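Local coordinates for protein aromatic amino acid beta-eliminating lyase/threonine aldolase (Exiguobacterium sibiricum, PDB 3LWS) that belongs to the beta-eliminating lyase family and has the two-domain fold of pyridoxal-phosphate-dependent aminotransferase relatives, with its cofactor covalently attached, at residues 299-304 against 318-323; 269-274 against 351-356; 70-75 against 96-101; 3-8 against 307-312; 141-146 against 150-155. One frame throughout, in Å; residues are numbered along the deposited sequence. Where two conformers were deposited one is given.

Contact 1: 299-304 against 318-323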
# COMPACT_ATOMS: atom_id res chain seq x y z
N ALA A 299 -12.68 -34.07 7.27
CA ALA A 299 -13.99 -34.71 7.29
C ALA A 299 -14.25 -35.56 8.56
O ALA A 299 -15.39 -35.70 8.96
CB ALA A 299 -14.14 -35.58 6.04
N ASP A 300 -13.18 -36.11 9.15
CA ASP A 300 -13.21 -36.82 10.43
C ASP A 300 -13.17 -35.92 11.66
O ASP A 300 -13.85 -36.18 12.64
CB ASP A 300 -12.00 -37.74 10.56
CG ASP A 300 -11.84 -38.67 9.38
OD1 ASP A 300 -12.80 -39.39 9.09
OD2 ASP A 300 -10.76 -38.69 8.74
N ILE A 301 -12.33 -34.90 11.62
CA ILE A 301 -12.00 -34.07 12.79
C ILE A 301 -12.87 -32.82 12.90
O ILE A 301 -13.29 -32.45 13.99
CB ILE A 301 -10.51 -33.64 12.78
CG1 ILE A 301 -9.61 -34.87 12.71
CG2 ILE A 301 -10.15 -32.76 13.98
CD1 ILE A 301 -9.94 -36.00 13.67
N SER A 302 -13.15 -32.16 11.77
CA SER A 302 -13.99 -30.96 11.83
C SER A 302 -15.28 -31.13 12.70
O SER A 302 -15.56 -30.28 13.55
CB SER A 302 -14.33 -30.46 10.42
OG SER A 302 -15.42 -29.57 10.43
N PRO A 303 -16.06 -32.21 12.49
CA PRO A 303 -17.30 -32.36 13.29
C PRO A 303 -17.06 -32.38 14.79
O PRO A 303 -17.88 -31.84 15.53
CB PRO A 303 -17.86 -33.71 12.84
CG PRO A 303 -17.31 -33.93 11.51
CD PRO A 303 -15.92 -33.31 11.52
N LYS A 304 -15.95 -32.98 15.22
CA LYS A 304 -15.64 -33.05 16.66
C LYS A 304 -15.42 -31.63 17.21
O LYS A 304 -16.03 -31.23 18.21
CB LYS A 304 -14.40 -33.90 16.92
CG LYS A 304 -14.57 -35.35 16.59
CD LYS A 304 -13.34 -36.17 16.95
CE LYS A 304 -13.52 -37.65 16.55
NZ LYS A 304 -12.22 -38.37 16.48
N GLY A 318 -9.78 -22.66 14.07
CA GLY A 318 -10.61 -21.92 13.12
C GLY A 318 -10.69 -22.46 11.70
O GLY A 318 -11.58 -22.08 10.95
N TYR A 319 -9.78 -23.36 11.35
CA TYR A 319 -9.72 -23.96 10.03
C TYR A 319 -8.77 -25.16 10.12
O TYR A 319 -7.88 -25.16 10.96
CB TYR A 319 -9.18 -22.94 9.03
CG TYR A 319 -7.71 -22.68 9.26
CD1 TYR A 319 -7.29 -21.72 10.17
CD2 TYR A 319 -6.73 -23.46 8.61
CE1 TYR A 319 -5.90 -21.50 10.40
CE2 TYR A 319 -5.36 -23.26 8.84
CZ TYR A 319 -4.95 -22.28 9.74
OH TYR A 319 -3.60 -22.10 9.99
N LEU A 320 -8.93 -26.15 9.25
CA LEU A 320 -7.98 -27.26 9.07
C LEU A 320 -7.40 -27.32 7.64
O LEU A 320 -8.04 -26.87 6.70
CB LEU A 320 -8.66 -28.58 9.40
CG LEU A 320 -9.06 -28.79 10.87
CD1 LEU A 320 -10.18 -29.87 10.92
CD2 LEU A 320 -7.85 -29.15 11.73
N VAL A 321 -6.19 -27.85 7.50
CA VAL A 321 -5.54 -28.06 6.20
C VAL A 321 -5.21 -29.53 6.16
O VAL A 321 -4.42 -29.98 6.98
CB VAL A 321 -4.27 -27.18 6.01
CG1 VAL A 321 -3.54 -27.53 4.69
CG2 VAL A 321 -4.63 -25.69 6.04
N ASP A 322 -5.83 -30.28 5.22
CA ASP A 322 -5.59 -31.70 5.12
C ASP A 322 -4.20 -31.97 4.58
O ASP A 322 -3.72 -31.30 3.67
CB ASP A 322 -6.65 -32.42 4.24
CG ASP A 322 -7.85 -32.86 5.02
OD1 ASP A 322 -7.71 -33.05 6.24
OD2 ASP A 322 -8.93 -33.05 4.40
N LYS A 323 -3.56 -32.97 5.18
CA LYS A 323 -2.25 -33.44 4.77
C LYS A 323 -2.40 -34.95 4.63
O LYS A 323 -3.53 -35.46 4.49
CB LYS A 323 -1.18 -33.09 5.83
CG LYS A 323 -1.09 -31.65 6.16
CD LYS A 323 -0.26 -30.89 5.17
CE LYS A 323 0.12 -29.55 5.78
NZ LYS A 323 1.00 -28.75 4.91
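Leu320 reaches from the chain leading into strand 321-322 to the first turns of helix 298-312, one of the helices packed on the four-stranded antiparallel sheet of the small alpha/beta domain. The nearest backbones, at Ser302 and Leu320, have their CA atoms 7.6 Å apart, and a single side chain bridges them.

The apolar contact is narrow, burying 120 Å² in total, and rests on one methyl group. Leu320 CD1 lies 4.2 Å from Ile301 CG2 and 3.8 Å from Ser302 N, so it lies against the helix backbone as well as against a side chain. With CG anti to the carbonyl carbon (chi1 -67°), Leu320 sends this branch at the helix. Ile301 offers its CG2 branch, whereas its CG1-CD1 arm leads away from Leu320. Both residues also touch Phe294 and Cys327 of the neighbouring strands, and Leu5 of helix 4-10 packs on Leu320 and Ser302.

No hydrogen bond joins the two segments. One polar tie bypasses the helix segment, Asp322 OD1 accepting from Ala298 N; Asp300 OD2, on the helix itself, accepts from Gln297 N. These two carboxylates stay apart, with Asp300 OD2 6.9 Å from Asp322 OD1. Pro303, which has no N-H, lies at a kink in the helix, where Lys304 N makes a weak 3.0 Å bond to Ile301 O.

Contact 2: 269-274 against 351-356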
# COMPACT_ATOMS: atom_id res chain seq x y z
N ALA A 269 0.36 -26.05 24.23
CA ALA A 269 0.94 -27.20 23.52
C ALA A 269 0.93 -28.47 24.39
O ALA A 269 0.71 -29.61 23.92
CB ALA A 269 2.37 -26.87 23.11
N GLU A 270 1.21 -28.26 25.67
CA GLU A 270 1.27 -29.32 26.65
C GLU A 270 -0.12 -29.95 26.77
O GLU A 270 -0.24 -31.17 26.77
CB GLU A 270 1.76 -28.73 27.98
CG GLU A 270 2.69 -29.61 28.75
CD GLU A 270 3.53 -28.85 29.79
OE1 GLU A 270 3.36 -27.60 29.94
OE2 GLU A 270 4.34 -29.53 30.46
N GLN A 271 -1.16 -29.12 26.83
CA GLN A 271 -2.54 -29.59 26.86
C GLN A 271 -2.92 -30.39 25.62
O GLN A 271 -3.59 -31.41 25.71
CB GLN A 271 -3.52 -28.40 27.00
CG GLN A 271 -3.45 -27.61 28.32
CD GLN A 271 -4.04 -28.37 29.52
OE1 GLN A 271 -5.19 -28.85 29.49
NE2 GLN A 271 -3.27 -28.44 30.58
N PHE A 272 -2.47 -29.93 24.45
CA PHE A 272 -2.82 -30.55 23.16
C PHE A 272 -2.11 -31.86 22.96
O PHE A 272 -2.71 -32.85 22.50
CB PHE A 272 -2.49 -29.60 21.97
CG PHE A 272 -3.48 -28.46 21.78
CD1 PHE A 272 -4.82 -28.71 21.56
CD2 PHE A 272 -3.04 -27.12 21.80
CE1 PHE A 272 -5.74 -27.65 21.38
CE2 PHE A 272 -3.93 -26.07 21.59
CZ PHE A 272 -5.29 -26.34 21.38
N ASN A 273 -0.84 -31.90 23.34
CA ASN A 273 -0.04 -33.09 23.17
C ASN A 273 -0.52 -34.23 24.07
O ASN A 273 -0.34 -35.39 23.73
CB ASN A 273 1.43 -32.82 23.41
CG ASN A 273 2.09 -32.09 22.24
OD1 ASN A 273 2.09 -32.55 21.11
ND2 ASN A 273 2.69 -30.95 22.53
N ALA A 274 -1.15 -33.89 25.19
CA ALA A 274 -1.79 -34.89 26.08
C ALA A 274 -2.96 -35.60 25.45
O ALA A 274 -3.33 -36.67 25.90
CB ALA A 274 -2.26 -34.24 27.38
N ARG A 351 -14.19 -30.43 27.72
CA ARG A 351 -15.06 -30.73 26.59
C ARG A 351 -14.28 -31.19 25.36
O ARG A 351 -14.71 -32.11 24.66
CB ARG A 351 -15.95 -29.56 26.23
CG ARG A 351 -17.01 -29.92 25.15
CD ARG A 351 -17.99 -31.06 25.59
NE ARG A 351 -18.77 -31.54 24.45
CZ ARG A 351 -18.40 -32.53 23.62
NH1 ARG A 351 -17.26 -33.19 23.78
NH2 ARG A 351 -19.20 -32.85 22.61
N LEU A 352 -13.13 -30.56 25.12
CA LEU A 352 -12.23 -30.97 24.06
C LEU A 352 -11.67 -32.35 24.39
O LEU A 352 -11.62 -33.22 23.52
CB LEU A 352 -11.12 -29.93 23.84
CG LEU A 352 -10.08 -30.29 22.76
CD1 LEU A 352 -10.74 -30.38 21.37
CD2 LEU A 352 -8.93 -29.30 22.79
N ARG A 353 -11.28 -32.58 25.65
CA ARG A 353 -10.83 -33.90 26.09
C ARG A 353 -11.88 -35.00 25.86
O ARG A 353 -11.53 -36.11 25.46
CB ARG A 353 -10.41 -33.89 27.58
CG ARG A 353 -8.91 -33.86 27.80
CD ARG A 353 -8.48 -33.97 29.28
NE ARG A 353 -8.28 -32.65 29.86
CZ ARG A 353 -9.13 -32.00 30.65
NH1 ARG A 353 -10.26 -32.53 31.08
NH2 ARG A 353 -8.81 -30.79 31.06
N GLN A 354 -13.15 -34.68 26.08
CA GLN A 354 -14.25 -35.61 25.77
C GLN A 354 -14.33 -35.98 24.27
O GLN A 354 -14.73 -37.07 23.95
CB GLN A 354 -15.61 -35.04 26.20
CG GLN A 354 -16.02 -35.28 27.64
CD GLN A 354 -17.47 -34.82 27.91
OE1 GLN A 354 -18.22 -34.42 27.00
NE2 GLN A 354 -17.87 -34.87 29.18
N ALA A 355 -13.97 -35.06 23.37
CA ALA A 355 -13.95 -35.33 21.92
C ALA A 355 -12.80 -36.21 21.45
O ALA A 355 -12.94 -36.89 20.44
CB ALA A 355 -13.97 -34.04 21.14
N PHE A 356 -11.67 -36.20 22.15
CA PHE A 356 -10.45 -36.88 21.68
C PHE A 356 -9.88 -37.92 22.64
O PHE A 356 -10.60 -38.69 23.28
CB PHE A 356 -9.38 -35.82 21.38
CG PHE A 356 -9.71 -34.98 20.19
CD1 PHE A 356 -10.45 -33.81 20.31
CD2 PHE A 356 -9.31 -35.37 18.93
CE1 PHE A 356 -10.77 -33.03 19.20
CE2 PHE A 356 -9.62 -34.61 17.81
CZ PHE A 356 -10.36 -33.45 17.94
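Phe272 and Leu352 meet where helices 258-273 and 342-355 lie near each other at their C-terminal ends, a helix-helix contact in the small alpha/beta domain. The touch is between Phe272 CE1 and Leu352 CD2, 3.9 Å apart. The methyl approaches the ring obliquely, and the two side chains cross at about a right angle. Leu352 carries CG anti to its backbone N (chi1 178°), which sends CD2 out toward the other helix. The ring of Phe272 has to return to the contact, since its CB bond starts away from the partner segment.

At the rim, Gln271 OE1 lies at the edge of the Arg353 guanidinium, near its plane. Its distance of 4.4 Å from Arg353 NH2 is too long for a hydrogen bond, so the pair is a loose polar approach. The whole contact buries just 87 Å².

The next shell holds the two side chains in place. Phe272 packs on Phe290 and Leu292 of strand 289-295, on Thr280 and on Ile16, while Leu352 is covered by Leu305 and Phe316. One helix is tied to the sheet through Asn273 OD1, which accepts from Thr280 N. The other is tied to helix 298-312 by the salt bridge between Arg351 NE and Glu311 OE1. Along helix 258-273 itself, Asn273 N donates to Ala269 O at 2.8 Å.

Contact 3: 70-75 against 96-101; sequences SGTMAQ and LCHLEI
Thr72 and Leu99 bring the two backbones closest, with CA atoms 7.1 Å apart, where the first turn of helix 71-86 faces the short helix 98-101. Each helix has an N-cap: Ser70 OG accepts from Met73 N (selenomethionine) at 3.1 Å and 164°, and Cys97 SG takes a long, weak bond from Leu99 N.

Between the side chains there is packing without a hydrogen bond. Thr72 OG1 comes to the edge of the His98 ring, near its plane and 3.6 Å from His98 CE1. That hydroxyl is hydrogen-bonded to OP1 of the pyridoxal-phosphate-modified lysine at position 206, whose OP3 is hydrogen-bonded to Gly71 N; the start of helix 71-86 is thus part of the phosphate site. His98 ND1 forms a hydrogen bond with Glu103 OE2, which restrains the ring's rotation.

The isobutyl end of Leu99 lies slantwise across Gln75. Its CD1 is 3.7 Å from Gln75 NE2, and its CD2 is 4.0 Å from Gln75 C. Gln75 extends beyond CG, and its amide is held at both ends, OE1 by His173 NE2 and NE2 by Asp175 OD2, so the leucine packs against a fixed group.

Ser70 OG also forms a hydrogen bond with Gly234 O of the second subunit. Leu140 of strand 138-142 touches Gln75, Cys97 and Leu99, and Leu79, farther along helix 71-86, also touches Leu99.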
# COMPACT_ATOMS: atom_id res chain seq x y z
N SER A 70 4.01 -3.34 2.61
CA SER A 70 4.06 -4.79 2.81
C SER A 70 5.46 -5.37 2.92
O SER A 70 6.43 -4.84 2.38
CB SER A 70 3.32 -5.47 1.66
OG SER A 70 3.99 -5.26 0.42
N GLY A 71 5.55 -6.47 3.64
CA GLY A 71 6.74 -7.28 3.64
C GLY A 71 7.01 -7.93 2.29
O GLY A 71 8.16 -8.23 1.95
N THR A 72 5.95 -8.18 1.53
CA THR A 72 6.10 -8.78 0.21
C THR A 72 6.96 -7.88 -0.65
O THR A 72 7.98 -8.32 -1.20
CB THR A 72 4.73 -9.11 -0.44
OG1 THR A 72 4.20 -10.25 0.26
CG2 THR A 72 4.88 -9.44 -1.95
N MSE A 73 6.58 -6.60 -0.71
CA MSE A 73 7.33 -5.56 -1.42
C MSE A 73 8.70 -5.35 -0.80
O MSE A 73 9.71 -5.35 -1.49
CB MSE A 73 6.57 -4.25 -1.41
CG MSE A 73 7.17 -3.18 -2.29
SE MSE A 73 6.28 -1.47 -2.15
CE MSE A 73 4.42 -1.91 -2.80
N ALA A 74 8.72 -5.16 0.52
CA ALA A 74 9.94 -4.95 1.27
C ALA A 74 11.06 -6.01 0.97
O ALA A 74 12.21 -5.65 0.71
CB ALA A 74 9.63 -4.87 2.77
N GLN A 75 10.71 -7.28 0.97
CA GLN A 75 11.78 -8.32 0.86
C GLN A 75 12.26 -8.56 -0.58
O GLN A 75 13.43 -8.84 -0.79
CB GLN A 75 11.35 -9.61 1.51
CG GLN A 75 11.15 -9.44 2.95
CD GLN A 75 11.17 -10.70 3.69
OE1 GLN A 75 12.11 -10.93 4.49
NE2 GLN A 75 10.15 -11.55 3.48
N LEU A 96 9.99 -23.26 1.70
CA LEU A 96 8.70 -22.66 2.06
C LEU A 96 8.81 -21.18 2.41
O LEU A 96 7.95 -20.63 3.11
CB LEU A 96 8.03 -23.45 3.20
CG LEU A 96 7.87 -24.94 2.96
CD1 LEU A 96 6.97 -25.63 4.06
CD2 LEU A 96 7.35 -25.18 1.56
N CYS A 97 9.83 -20.51 1.88
CA CYS A 97 10.01 -19.09 2.09
C CYS A 97 8.80 -18.35 1.53
O CYS A 97 8.24 -18.73 0.49
CB CYS A 97 11.29 -18.62 1.41
SG CYS A 97 11.57 -16.82 1.40
N HIS A 98 8.37 -17.31 2.22
CA HIS A 98 7.20 -16.51 1.79
C HIS A 98 7.30 -16.08 0.33
O HIS A 98 6.29 -16.13 -0.42
CB HIS A 98 7.03 -15.29 2.70
CG HIS A 98 5.66 -14.68 2.68
ND1 HIS A 98 5.26 -13.74 1.75
CD2 HIS A 98 4.59 -14.89 3.49
CE1 HIS A 98 4.01 -13.40 1.99
NE2 HIS A 98 3.59 -14.06 3.05
N LEU A 99 8.50 -15.66 -0.08
CA LEU A 99 8.72 -15.20 -1.46
C LEU A 99 8.52 -16.31 -2.51
O LEU A 99 8.18 -16.03 -3.63
CB LEU A 99 10.12 -14.58 -1.64
CG LEU A 99 10.36 -13.27 -0.86
CD1 LEU A 99 11.01 -13.55 0.46
CD2 LEU A 99 11.18 -12.24 -1.62
N GLU A 100 8.73 -17.55 -2.10
CA GLU A 100 8.63 -18.72 -2.96
C GLU A 100 7.21 -19.20 -3.12
O GLU A 100 6.80 -19.60 -4.23
CB GLU A 100 9.47 -19.87 -2.38
CG GLU A 100 9.64 -21.06 -3.35
CD GLU A 100 10.51 -20.71 -4.55
OE1 GLU A 100 11.08 -19.58 -4.61
OE2 GLU A 100 10.65 -21.59 -5.42
N ILE A 101 6.44 -19.18 -2.02
CA ILE A 101 5.11 -19.81 -2.02
C ILE A 101 3.91 -18.88 -1.78
O ILE A 101 2.79 -19.27 -2.02
CB ILE A 101 5.03 -20.98 -1.00
CG1 ILE A 101 5.20 -20.44 0.44
CG2 ILE A 101 6.10 -22.07 -1.35
CD1 ILE A 101 5.16 -21.46 1.56

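Contact 4: 3-8 against 307-312; sequences NRLRTS and QVQEET
Gln309 and Ser8 join the N-terminal helix 4-10 to helix 298-312 of the small alpha/beta domain, a nearly parallel helix pair. The axes of 4-8 and 307-312 approach to 9.3 Å at a crossing angle of 23°. Though almost 300 residues separate the segments in sequence, the CA atoms of Ser8 and Glu310 are 5.7 Å apart.

The side chain of Gln309 can be followed outward. Its CB, directed at the other helix, lies 3.8 Å from Ser8 OG. CG is anti to the carbonyl carbon and the chain runs on extended, which carries the amide along the flank of helix 4-10. At CD the amide branches. OE1 turns from this helix pair and accepts from the backbone N atoms of Phe316 and Val317, two bonds that fix the plane of the group. NE2 faces the N-terminal helix and donates to Ser8 OG at 3.0 Å, bent to 145° but with the hydroxyl oxygen only 1° out of the amide plane. Beside that bond, Leu5 CD1 packs on Gln309 NE2 at 3.5 Å.

Ser8 OG therefore relays the link: it receives from Gln309 and donates to Leu5 O at 2.6 Å, one turn back in its own helix. Ser8 CB adds a looser touch on Glu310 CG at the rim. The N-terminal helix is capped by Asn3, whose OD1 accepts from Arg6 N at 2.7 Å. The backbone O of Asn3 takes both Thr7 N and Thr7 OG1, which arrive from opposite faces of its carbonyl plane.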
# COMPACT_ATOMS: atom_id res chain seq x y z
N ASN A 3 -17.67 -22.87 5.83
CA ASN A 3 -17.79 -24.23 6.33
C ASN A 3 -18.24 -24.27 7.79
O ASN A 3 -18.30 -23.25 8.48
CB ASN A 3 -16.52 -25.07 6.06
CG ASN A 3 -15.29 -24.60 6.83
OD1 ASN A 3 -15.38 -24.18 7.98
ND2 ASN A 3 -14.12 -24.72 6.19
N ARG A 4 -18.62 -25.47 8.21
CA ARG A 4 -19.06 -25.76 9.55
C ARG A 4 -18.02 -25.40 10.61
O ARG A 4 -18.37 -24.79 11.62
CB ARG A 4 -19.41 -27.24 9.66
N LEU A 5 -16.75 -25.75 10.39
CA LEU A 5 -15.70 -25.45 11.39
C LEU A 5 -15.52 -23.95 11.58
O LEU A 5 -15.62 -23.45 12.71
CB LEU A 5 -14.35 -26.08 11.02
CG LEU A 5 -13.14 -25.89 11.95
CD1 LEU A 5 -13.46 -26.23 13.41
CD2 LEU A 5 -11.94 -26.70 11.46
N ARG A 6 -15.26 -23.25 10.48
CA ARG A 6 -15.02 -21.81 10.48
C ARG A 6 -16.20 -21.07 11.10
O ARG A 6 -16.02 -20.17 11.91
CB ARG A 6 -14.72 -21.28 9.07
CG ARG A 6 -13.98 -19.93 9.04
N THR A 7 -17.41 -21.48 10.73
CA THR A 7 -18.62 -20.92 11.30
C THR A 7 -18.59 -21.02 12.81
O THR A 7 -18.83 -20.05 13.50
CB THR A 7 -19.88 -21.69 10.85
OG1 THR A 7 -20.06 -21.54 9.45
CG2 THR A 7 -21.10 -21.18 11.59
N SER A 8 -18.29 -22.22 13.30
CA SER A 8 -18.32 -22.50 14.73
C SER A 8 -17.26 -21.69 15.50
O SER A 8 -17.47 -21.35 16.67
CB SER A 8 -18.16 -24.01 14.99
OG SER A 8 -16.84 -24.48 14.80
N GLN A 307 -18.62 -29.40 17.30
CA GLN A 307 -19.45 -29.66 18.46
C GLN A 307 -18.83 -28.99 19.70
O GLN A 307 -19.47 -28.15 20.33
CB GLN A 307 -19.61 -31.17 18.66
CG GLN A 307 -20.59 -31.53 19.77
CD GLN A 307 -20.84 -33.03 19.92
OE1 GLN A 307 -20.02 -33.87 19.55
NE2 GLN A 307 -21.98 -33.36 20.51
N VAL A 308 -17.57 -29.30 19.97
CA VAL A 308 -16.82 -28.68 21.07
C VAL A 308 -16.98 -27.18 21.10
O VAL A 308 -17.33 -26.60 22.14
CB VAL A 308 -15.30 -29.03 20.99
CG1 VAL A 308 -14.47 -28.15 21.91
CG2 VAL A 308 -15.05 -30.50 21.31
N GLN A 309 -16.79 -26.55 19.94
CA GLN A 309 -16.80 -25.10 19.83
C GLN A 309 -18.20 -24.51 19.97
O GLN A 309 -18.37 -23.52 20.69
CB GLN A 309 -16.06 -24.62 18.55
CG GLN A 309 -14.57 -24.96 18.65
CD GLN A 309 -13.69 -24.58 17.48
OE1 GLN A 309 -12.49 -24.45 17.67
NE2 GLN A 309 -14.25 -24.40 16.28
N GLU A 310 -19.19 -25.13 19.32
CA GLU A 310 -20.59 -24.70 19.43
C GLU A 310 -21.00 -24.62 20.88
O GLU A 310 -21.50 -23.60 21.32
CB GLU A 310 -21.54 -25.66 18.69
CG GLU A 310 -21.58 -25.45 17.19
CD GLU A 310 -22.33 -26.57 16.44
OE1 GLU A 310 -22.80 -27.55 17.08
OE2 GLU A 310 -22.44 -26.45 15.20
N GLU A 311 -20.72 -25.70 21.61
CA GLU A 311 -21.19 -25.87 22.98
C GLU A 311 -20.50 -24.94 23.96
O GLU A 311 -21.18 -24.27 24.75
CB GLU A 311 -21.01 -27.30 23.45
CG GLU A 311 -21.95 -28.28 22.77
CD GLU A 311 -21.64 -29.71 23.11
OE1 GLU A 311 -21.04 -29.95 24.18
OE2 GLU A 311 -21.99 -30.60 22.31
N THR A 312 -19.16 -24.93 23.93
CA THR A 312 -18.38 -24.12 24.89
C THR A 312 -18.34 -22.63 24.54
O THR A 312 -18.25 -21.78 25.43
CB THR A 312 -16.95 -24.64 25.05
OG1 THR A 312 -16.22 -24.47 23.83
CG2 THR A 312 -16.96 -26.10 25.46

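Contact 5: 141-146 against 150-155; sequences LELPQR and GVAPAF
Pro144 covers one face of the Gly150-Val151 peptide: its CB stands over the plane, 3.5 Å from Gly150 C. The carbonyl of Val151 is the other flat group, and it receives Gln145 N at 2.8 Å in an almost straight bond (177°), the donor tilted slightly from the carbonyl plane. Together they close a tight chain reversal after strand 138-142 of the large domain's mixed sheet, with the return leg leading to helix 155-167. The peptide bond before Pro144 is cis.

Gly150, with a positive phi of 100°, lies close under the proline ring. Its N makes a weak bond to Gln145 O. Val151 N, by contrast, is buried with no partner in the model. A water donates to both Glu142 O and Val151 O, tying the legs together where they part.

Farther along, the contact is apolar. Leu143 CD2 meets Pro153 CD at 3.8 Å, the side chains crossing at about a right angle, and Ala152 CB packs on Pro144 CB. Met182 and Tyr186 of helix 179-186 cover this side.

Arg146 leads away to a salt bridge with Glu330. Its backbone N donates to Glu142 OE2 at 3.1 Å, from above the carboxylate plane.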
# COMPACT_ATOMS: atom_id res chain seq x y z
N LEU A 141 17.16 -15.81 5.84
CA LEU A 141 16.67 -16.64 6.92
C LEU A 141 15.38 -16.03 7.44
O LEU A 141 15.24 -14.82 7.44
CB LEU A 141 17.67 -16.70 8.06
CG LEU A 141 19.01 -17.35 7.74
CD1 LEU A 141 19.94 -17.15 8.92
CD2 LEU A 141 18.79 -18.82 7.40
N GLU A 142 14.46 -16.89 7.87
CA GLU A 142 13.18 -16.53 8.50
C GLU A 142 13.13 -17.08 9.94
O GLU A 142 13.17 -18.29 10.15
CB GLU A 142 12.04 -17.14 7.68
CG GLU A 142 10.64 -16.78 8.10
CD GLU A 142 9.58 -17.70 7.47
OE1 GLU A 142 9.65 -17.96 6.24
OE2 GLU A 142 8.64 -18.12 8.21
N LEU A 143 13.08 -16.19 10.92
CA LEU A 143 13.11 -16.60 12.32
C LEU A 143 11.76 -16.35 13.00
O LEU A 143 11.37 -15.17 13.19
CB LEU A 143 14.24 -15.84 13.05
CG LEU A 143 15.66 -16.04 12.53
CD1 LEU A 143 16.57 -15.02 13.18
CD2 LEU A 143 16.15 -17.45 12.79
N PRO A 144 11.04 -17.43 13.38
CA PRO A 144 11.30 -18.85 13.15
C PRO A 144 10.73 -19.27 11.79
O PRO A 144 10.10 -18.43 11.10
CB PRO A 144 10.48 -19.52 14.25
CG PRO A 144 9.26 -18.67 14.32
CD PRO A 144 9.71 -17.25 14.01
N GLN A 145 10.91 -20.55 11.46
CA GLN A 145 10.38 -21.11 10.18
C GLN A 145 8.95 -21.49 10.37
O GLN A 145 8.61 -22.62 10.75
CB GLN A 145 11.19 -22.30 9.69
CG GLN A 145 11.07 -22.58 8.19
CD GLN A 145 11.87 -21.61 7.35
OE1 GLN A 145 13.10 -21.57 7.41
NE2 GLN A 145 11.17 -20.82 6.55
N ARG A 146 8.09 -20.54 10.05
CA ARG A 146 6.71 -20.62 10.43
C ARG A 146 5.99 -21.79 9.77
O ARG A 146 5.12 -22.43 10.39
CB ARG A 146 6.08 -19.27 10.10
CG ARG A 146 4.63 -19.21 10.08
CD ARG A 146 4.04 -19.44 8.68
NE ARG A 146 2.65 -19.09 8.83
CZ ARG A 146 2.04 -18.03 8.32
NH1 ARG A 146 2.65 -17.24 7.48
NH2 ARG A 146 0.77 -17.82 8.61
N GLY A 150 7.20 -23.24 13.42
CA GLY A 150 7.97 -22.19 14.08
C GLY A 150 9.14 -22.73 14.85
O GLY A 150 9.16 -22.70 16.07
N VAL A 151 10.11 -23.24 14.10
CA VAL A 151 11.36 -23.80 14.60
C VAL A 151 12.48 -22.82 14.23
O VAL A 151 12.39 -22.18 13.18
CB VAL A 151 11.55 -25.16 13.91
CG1 VAL A 151 12.92 -25.77 14.21
CG2 VAL A 151 10.38 -26.10 14.30
N ALA A 152 13.51 -22.70 15.05
CA ALA A 152 14.59 -21.74 14.76
C ALA A 152 15.90 -22.26 15.27
O ALA A 152 15.92 -23.08 16.18
CB ALA A 152 14.29 -20.39 15.37
N PRO A 153 17.00 -21.84 14.65
CA PRO A 153 18.28 -22.33 15.12
C PRO A 153 18.67 -21.62 16.43
O PRO A 153 18.09 -20.60 16.76
CB PRO A 153 19.23 -22.04 13.97
CG PRO A 153 18.53 -21.10 13.06
CD PRO A 153 17.09 -21.08 13.39
N ALA A 154 19.61 -22.21 17.18
CA ALA A 154 20.16 -21.61 18.40
C ALA A 154 20.86 -20.30 18.05
O ALA A 154 21.32 -20.13 16.92
CB ALA A 154 21.14 -22.56 19.07
N PHE A 155 20.93 -19.37 19.00
CA PHE A 155 21.60 -18.09 18.74
C PHE A 155 23.05 -18.26 18.24
O PHE A 155 23.50 -17.53 17.38
CB PHE A 155 21.58 -17.19 19.97
CG PHE A 155 22.29 -15.87 19.76
CD1 PHE A 155 21.64 -14.82 19.10
CD2 PHE A 155 23.60 -15.68 20.17
CE1 PHE A 155 22.28 -13.58 18.88
CE2 PHE A 155 24.25 -14.43 19.95
CZ PHE A 155 23.58 -13.40 19.29
O HOH W 1 14.54 -20.70 11.46

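In the fold
The five contacts fall into two groups. Contacts 1 and 4 lie on helix 298-312, with centres 11 Å apart, and contact 2 packs against it; Leu5 CD2 of contact 4 packs on Leu320 CG of contact 1 at 3.6 Å. Contact 2 meets contact 4 where Ala355 CB lies 3.7 Å from Val308 CG2, and reaches contact 1 through Phe356. Contacts 3 and 5 lie in the large domain, centres 16 Å apart, and touch loosely between His98 and Glu142. Contact 3 includes Gly71 and Thr72, hydrogen-bonded to the cofactor phosphate; the centre of contact 2 is about 34 Å from that of contact 3. Arg146 of contact 5 reaches Glu330, on the small-domain strand that flanks 321-322.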